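Local coordinates for protein M157 (Murid herpesvirus 1, PDB 2NYK) that acts as a viral MHC class I-like ligand for the Ly49 receptors of natural killer cells, at residues A[45-49]-A[220-224]; A[200-206]-A[227-231]. The protein carries 1 engineered substitution. All coordinates share one frame; numbering follows the deposited sequence.

Interaction 1 of 2, residues A[45-49]-A[220-224]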
loop_
_atom_site.group_PDB
_atom_site.type_symbol
_atom_site.label_atom_id
_atom_site.label_comp_id
_atom_site.label_asym_id
_atom_site.label_seq_id
_atom_site.Cartn_x
_atom_site.Cartn_y
_atom_site.Cartn_z
ATOM N N ARG A 45 0.104 -1.713 0.813
ATOM C CA ARG A 45 -1.270 -1.222 0.945
ATOM C C ARG A 45 -1.258 0.299 0.917
ATOM O O ARG A 45 -0.219 0.909 1.130
ATOM C CB ARG A 45 -1.878 -1.674 2.289
ATOM C CG ARG A 45 -1.443 -3.066 2.777
ATOM C CD ARG A 45 -1.958 -4.234 1.926
ATOM N NE ARG A 45 -3.425 -4.260 1.823
ATOM C CZ ARG A 45 -4.277 -4.839 2.683
ATOM N NH1 ARG A 45 -3.866 -5.483 3.785
ATOM N NH2 ARG A 45 -5.586 -4.761 2.433
ATOM N N PRO A 46 -2.404 0.922 0.618
ATOM C CA PRO A 46 -2.443 2.366 0.613
ATOM C C PRO A 46 -2.175 2.989 1.973
ATOM O O PRO A 46 -2.612 2.482 3.017
ATOM C CB PRO A 46 -3.869 2.687 0.157
ATOM C CG PRO A 46 -4.258 1.470 -0.699
ATOM C CD PRO A 46 -3.670 0.333 0.128
ATOM N N VAL A 47 -1.462 4.096 1.943
ATOM C CA VAL A 47 -1.166 4.839 3.183
ATOM C C VAL A 47 -1.888 6.204 3.214
ATOM O O VAL A 47 -1.874 6.918 4.234
ATOM C CB VAL A 47 0.356 4.999 3.386
ATOM C CG1 VAL A 47 0.991 3.624 3.689
ATOM C CG2 VAL A 47 0.997 5.653 2.190
ATOM N N VAL A 48 -2.522 6.543 2.091
ATOM C CA VAL A 48 -3.350 7.760 1.968
ATOM C C VAL A 48 -4.553 7.426 1.102
ATOM O O VAL A 48 -4.392 6.914 -0.023
ATOM C CB VAL A 48 -2.575 8.948 1.292
ATOM C CG1 VAL A 48 -3.490 10.218 1.244
ATOM C CG2 VAL A 48 -1.295 9.272 2.038
ATOM N N VAL A 49 -5.759 7.691 1.619
ATOM C CA VAL A 49 -7.006 7.345 0.926
ATOM C C VAL A 49 -7.982 8.537 0.916
ATOM O O VAL A 49 -8.292 9.077 1.978
ATOM C CB VAL A 49 -7.726 6.133 1.590
ATOM C CG1 VAL A 49 -9.062 5.846 0.895
ATOM C CG2 VAL A 49 -6.832 4.867 1.556
ATOM N N ASP A 220 -8.944 -10.057 6.528
ATOM C CA ASP A 220 -7.912 -9.078 6.266
ATOM C C ASP A 220 -8.553 -7.722 6.504
ATOM O O ASP A 220 -9.312 -7.236 5.669
ATOM C CB ASP A 220 -7.425 -9.223 4.816
ATOM C CG ASP A 220 -6.273 -8.281 4.465
ATOM O OD1 ASP A 220 -6.250 -7.124 4.945
ATOM O OD2 ASP A 220 -5.405 -8.704 3.668
ATOM N N GLU A 221 -8.283 -7.140 7.667
ATOM C CA GLU A 221 -8.747 -5.794 7.988
ATOM C C GLU A 221 -7.558 -4.840 7.921
ATOM O O GLU A 221 -6.476 -5.133 8.433
ATOM C CB GLU A 221 -9.358 -5.766 9.387
ATOM C CG GLU A 221 -10.684 -6.502 9.511
ATOM C CD GLU A 221 -11.077 -6.786 10.950
ATOM O OE1 GLU A 221 -12.288 -6.993 11.203
ATOM O OE2 GLU A 221 -10.180 -6.812 11.824
ATOM N N SER A 222 -7.743 -3.701 7.278
ATOM C CA SER A 222 -6.647 -2.763 7.134
ATOM C C SER A 222 -7.153 -1.331 7.145
ATOM O O SER A 222 -8.281 -1.049 6.723
ATOM C CB SER A 222 -5.856 -3.038 5.854
ATOM O OG SER A 222 -6.569 -2.629 4.701
ATOM N N THR A 223 -6.313 -0.455 7.673
ATOM C CA THR A 223 -6.528 0.987 7.651
ATOM C C THR A 223 -5.213 1.574 7.128
ATOM O O THR A 223 -4.255 0.840 6.932
ATOM C CB THR A 223 -6.823 1.540 9.073
ATOM O OG1 THR A 223 -5.675 1.329 9.903
ATOM C CG2 THR A 223 -8.019 0.834 9.695
ATOM N N VAL A 224 -5.147 2.878 6.901
ATOM C CA VAL A 224 -3.884 3.481 6.477
ATOM C C VAL A 224 -2.791 3.269 7.554
ATOM O O VAL A 224 -1.574 3.378 7.280
ATOM C CB VAL A 224 -4.052 4.966 6.098
ATOM C CG1 VAL A 224 -4.967 5.096 4.853
ATOM C CG2 VAL A 224 -4.611 5.794 7.283
HETATM O O HOH W 1 -8.145 -5.361 3.804
HETATM O O HOH W 2 -4.497 0.677 3.725
HETATM O O HOH W 3 -0.957 1.254 5.384
#

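Interaction 2 of 2, residues A[200-206]-A[227-231]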
loop_
_atom_site.group_PDB
_atom_site.type_symbol
_atom_site.label_atom_id
_atom_site.label_comp_id
_atom_site.label_asym_id
_atom_site.label_seq_id
_atom_site.Cartn_x
_atom_site.Cartn_y
_atom_site.Cartn_z
ATOM N N SER A 200 2.816 -1.739 9.505
ATOM C CA SER A 200 3.356 -1.432 8.201
ATOM C C SER A 200 2.316 -1.702 7.122
ATOM O O SER A 200 1.315 -2.387 7.361
ATOM C CB SER A 200 4.631 -2.253 7.949
ATOM O OG SER A 200 5.149 -1.958 6.654
ATOM N N ASN A 201 2.522 -1.124 5.945
ATOM C CA ASN A 201 1.649 -1.366 4.796
ATOM C C ASN A 201 2.215 -2.485 3.928
ATOM O O ASN A 201 1.678 -2.785 2.868
ATOM C CB ASN A 201 1.458 -0.094 3.963
ATOM C CG ASN A 201 2.719 0.270 3.167
ATOM O OD1 ASN A 201 3.840 0.228 3.723
ATOM N ND2 ASN A 201 2.560 0.581 1.867
ATOM N N VAL A 202 3.317 -3.085 4.370
ATOM C CA VAL A 202 3.945 -4.170 3.630
ATOM C C VAL A 202 3.013 -5.391 3.654
ATOM O O VAL A 202 2.522 -5.777 4.724
ATOM C CB VAL A 202 5.350 -4.516 4.225
ATOM C CG1 VAL A 202 5.868 -5.791 3.625
ATOM C CG2 VAL A 202 6.353 -3.371 3.948
ATOM N N PRO A 203 2.706 -5.960 2.474
ATOM C CA PRO A 203 1.873 -7.146 2.473
ATOM C C PRO A 203 2.478 -8.373 3.155
ATOM O O PRO A 203 3.699 -8.565 3.186
ATOM C CB PRO A 203 1.607 -7.383 0.972
ATOM C CG PRO A 203 1.754 -6.030 0.359
ATOM C CD PRO A 203 2.953 -5.489 1.096
ATOM N N PHE A 204 1.617 -9.192 3.748
ATOM C CA PHE A 204 2.093 -10.437 4.371
ATOM C C PHE A 204 0.946 -11.428 4.430
ATOM O O PHE A 204 -0.217 -11.030 4.266
ATOM C CB PHE A 204 2.665 -10.157 5.780
ATOM C CG PHE A 204 1.637 -9.705 6.787
ATOM C CD1 PHE A 204 0.948 -10.633 7.565
ATOM C CD2 PHE A 204 1.348 -8.342 6.944
ATOM C CE1 PHE A 204 -0.031 -10.204 8.480
ATOM C CE2 PHE A 204 0.374 -7.906 7.866
ATOM C CZ PHE A 204 -0.296 -8.810 8.632
ATOM N N THR A 205 1.250 -12.709 4.655
ATOM C CA THR A 205 0.192 -13.722 4.756
ATOM C C THR A 205 0.320 -14.496 6.057
ATOM O O THR A 205 1.403 -14.586 6.624
ATOM C CB THR A 205 0.181 -14.720 3.555
ATOM O OG1 THR A 205 1.387 -15.490 3.569
ATOM C CG2 THR A 205 0.067 -14.004 2.238
ATOM N N VAL A 206 -0.803 -15.020 6.539
ATOM C CA VAL A 206 -0.859 -15.779 7.784
ATOM C C VAL A 206 -1.475 -17.147 7.473
ATOM O O VAL A 206 -2.559 -17.240 6.852
ATOM C CB VAL A 206 -1.688 -15.069 8.862
ATOM C CG1 VAL A 206 -1.634 -15.832 10.196
ATOM C CG2 VAL A 206 -1.189 -13.664 9.061
ATOM N N GLN A 227 -2.506 -3.289 9.670
ATOM C CA GLN A 227 -3.168 -4.428 9.052
ATOM C C GLN A 227 -3.400 -5.464 10.110
ATOM O O GLN A 227 -2.507 -5.752 10.918
ATOM C CB GLN A 227 -2.295 -5.033 7.981
ATOM C CG GLN A 227 -1.811 -4.095 6.891
ATOM C CD GLN A 227 -0.983 -4.861 5.909
ATOM O OE1 GLN A 227 -1.478 -5.775 5.233
ATOM N NE2 GLN A 227 0.305 -4.557 5.872
ATOM N N ILE A 228 -4.595 -6.035 10.118
ATOM C CA ILE A 228 -4.899 -7.086 11.056
ATOM C C ILE A 228 -5.424 -8.262 10.255
ATOM O O ILE A 228 -6.522 -8.206 9.666
ATOM C CB ILE A 228 -5.892 -6.629 12.156
ATOM C CG1 ILE A 228 -5.329 -5.399 12.907
ATOM C CG2 ILE A 228 -6.220 -7.805 13.099
ATOM C CD1 ILE A 228 -6.247 -4.834 13.984
ATOM N N LEU A 229 -4.612 -9.321 10.212
ATOM C CA LEU A 229 -4.981 -10.528 9.486
ATOM C C LEU A 229 -5.256 -11.664 10.461
ATOM O O LEU A 229 -4.407 -12.019 11.293
ATOM C CB LEU A 229 -3.898 -10.909 8.463
ATOM C CG LEU A 229 -3.917 -10.223 7.088
ATOM C CD1 LEU A 229 -3.739 -8.674 7.130
ATOM C CD2 LEU A 229 -2.827 -10.858 6.221
ATOM N N THR A 230 -6.471 -12.202 10.379
ATOM C CA THR A 230 -6.935 -13.238 11.298
ATOM C C THR A 230 -7.234 -14.510 10.502
ATOM O O THR A 230 -7.867 -14.451 9.456
ATOM C CB THR A 230 -8.233 -12.798 12.019
ATOM O OG1 THR A 230 -8.036 -11.538 12.679
ATOM C CG2 THR A 230 -8.705 -13.852 13.031
ATOM N N VAL A 231 -6.747 -15.646 10.998
ATOM C CA VAL A 231 -7.028 -16.954 10.425
ATOM C C VAL A 231 -7.551 -17.848 11.543
ATOM O O VAL A 231 -6.866 -18.087 12.556
ATOM C CB VAL A 231 -5.796 -17.605 9.718
ATOM C CG1 VAL A 231 -4.604 -17.622 10.618
ATOM C CG2 VAL A 231 -6.107 -19.051 9.290
HETATM O O HOH W 4 -1.128 -8.103 4.181
#

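Interaction 1 of 2, residues A[45-49]-A[220-224]
R45 and D220 show how one arginine can tie the approach to strand 46-51 to a neighbouring domain. NH1 of R45 donates to OD1 of D220 at 3.1 Å (N-H...O 156°), closing a salt bridge that uses the syn lone pair of that oxygen. OD1 lies at the edge of the guanidinium, close to its plane, yet the carboxylate is turned 85° against it, so the two groups do not form a flat double bridge. Water 1 completes the grip: it accepts from NH2 of R45 at 3.0 Å and donates to OD1 of D220. S222 places OG over one face of the guanidinium. Bends at chi2 and chi3 (-68° at chi2) curl the arginine chain so that its guanidinium reaches D220.

At the other end V224 packs on backbone, its CB 3.5 Å from O of V47, and its CG1 meets CG2 of V49 at 3.8 Å. Water 3 bridges the carbonyl oxygens of P46 and V224.

Further out, NH1 of R45 also donates to OE1 of Q227, while ND2 of N201 holds O of R45. V47 and V48 form a classic beta bulge opposite I39, where the chain turns a corner. With two acceptors on NH1 and a water on NH2, the guanidinium is fixed in orientation, and its charge would probably help keep D220 ionised.

Interaction 2 of 2, residues A[200-206]-A[227-231]
Across the interior of an immunoglobulin-like sandwich, Q227, L229 and V231 on strand 227-233 face F204 and V206 on strand 204-208 and the loop 200-203 that leads into it. The segments of the two strands run in the same general direction, 27° apart, with axes 7.5 Å from each other at closest approach, and side chains rather than backbone bonds fill the gap.

At the end nearest the loop, the amide of Q227 does polar work. Both hydrogens of NE2 are spent on backbone carbonyls: one goes to O of S200 at 2.8 Å in a nearly straight bond (176°), the other to O of V202, also at 2.8 Å. Each oxygen lies near the plane of the amide, although NE2 sits above both carbonyl planes. OE1 of Q227 accepts from water 4 at 2.6 Å, and that water takes the N-H of F204 at 3.0 Å. With the R45 bond also on OE1, both ends of this buried amide are held. The loop is shaped by an ST turn, in which OG of S200 accepts from N of V202; the same OG is hydrogen-bonded to O of L171.

Next comes an apolar layer. The F204 ring takes the position between its backbone N and carbonyl carbon (chi1 67°) and offers a face to L229, whose CD2 stands 4.1 Å from the ring centroid in a CH-pi contact. CB of L229 touches CG2 of V206 at 3.9 Å. Farther along, CG1 of V206 and CG1 of V231 meet tightly, at 3.5 Å.

V206 also packs on C241, which with C194 forms the disulfide that joins the two layers. Facing strands closed by apolar side chains around such a bridge are the hallmark of the immunoglobulin fold, as in the alpha3 domain of MHC class I.

The centres of interactions 1 and 2 lie about 11 Å apart, and their segments alternate along the chain: 45-49, 200-206, 220-224, 227-231. Only 45-49 belongs to the seven-stranded antiparallel sheet; the other three lie in the immunoglobulin-like part, where strands 217-222 and 227-233 are neighbours, coupled by a probable backbone bond from I228 N to E221 O (2.7 Å). A second probable bond, R45 N to N201 O at 2.8 Å, joins the first segments of the two contacts. Interaction 1 thus spans the junction between an MHC-like platform and the sandwich whose interior holds interaction 2, and both backbone and side-chain bonds join the two parts.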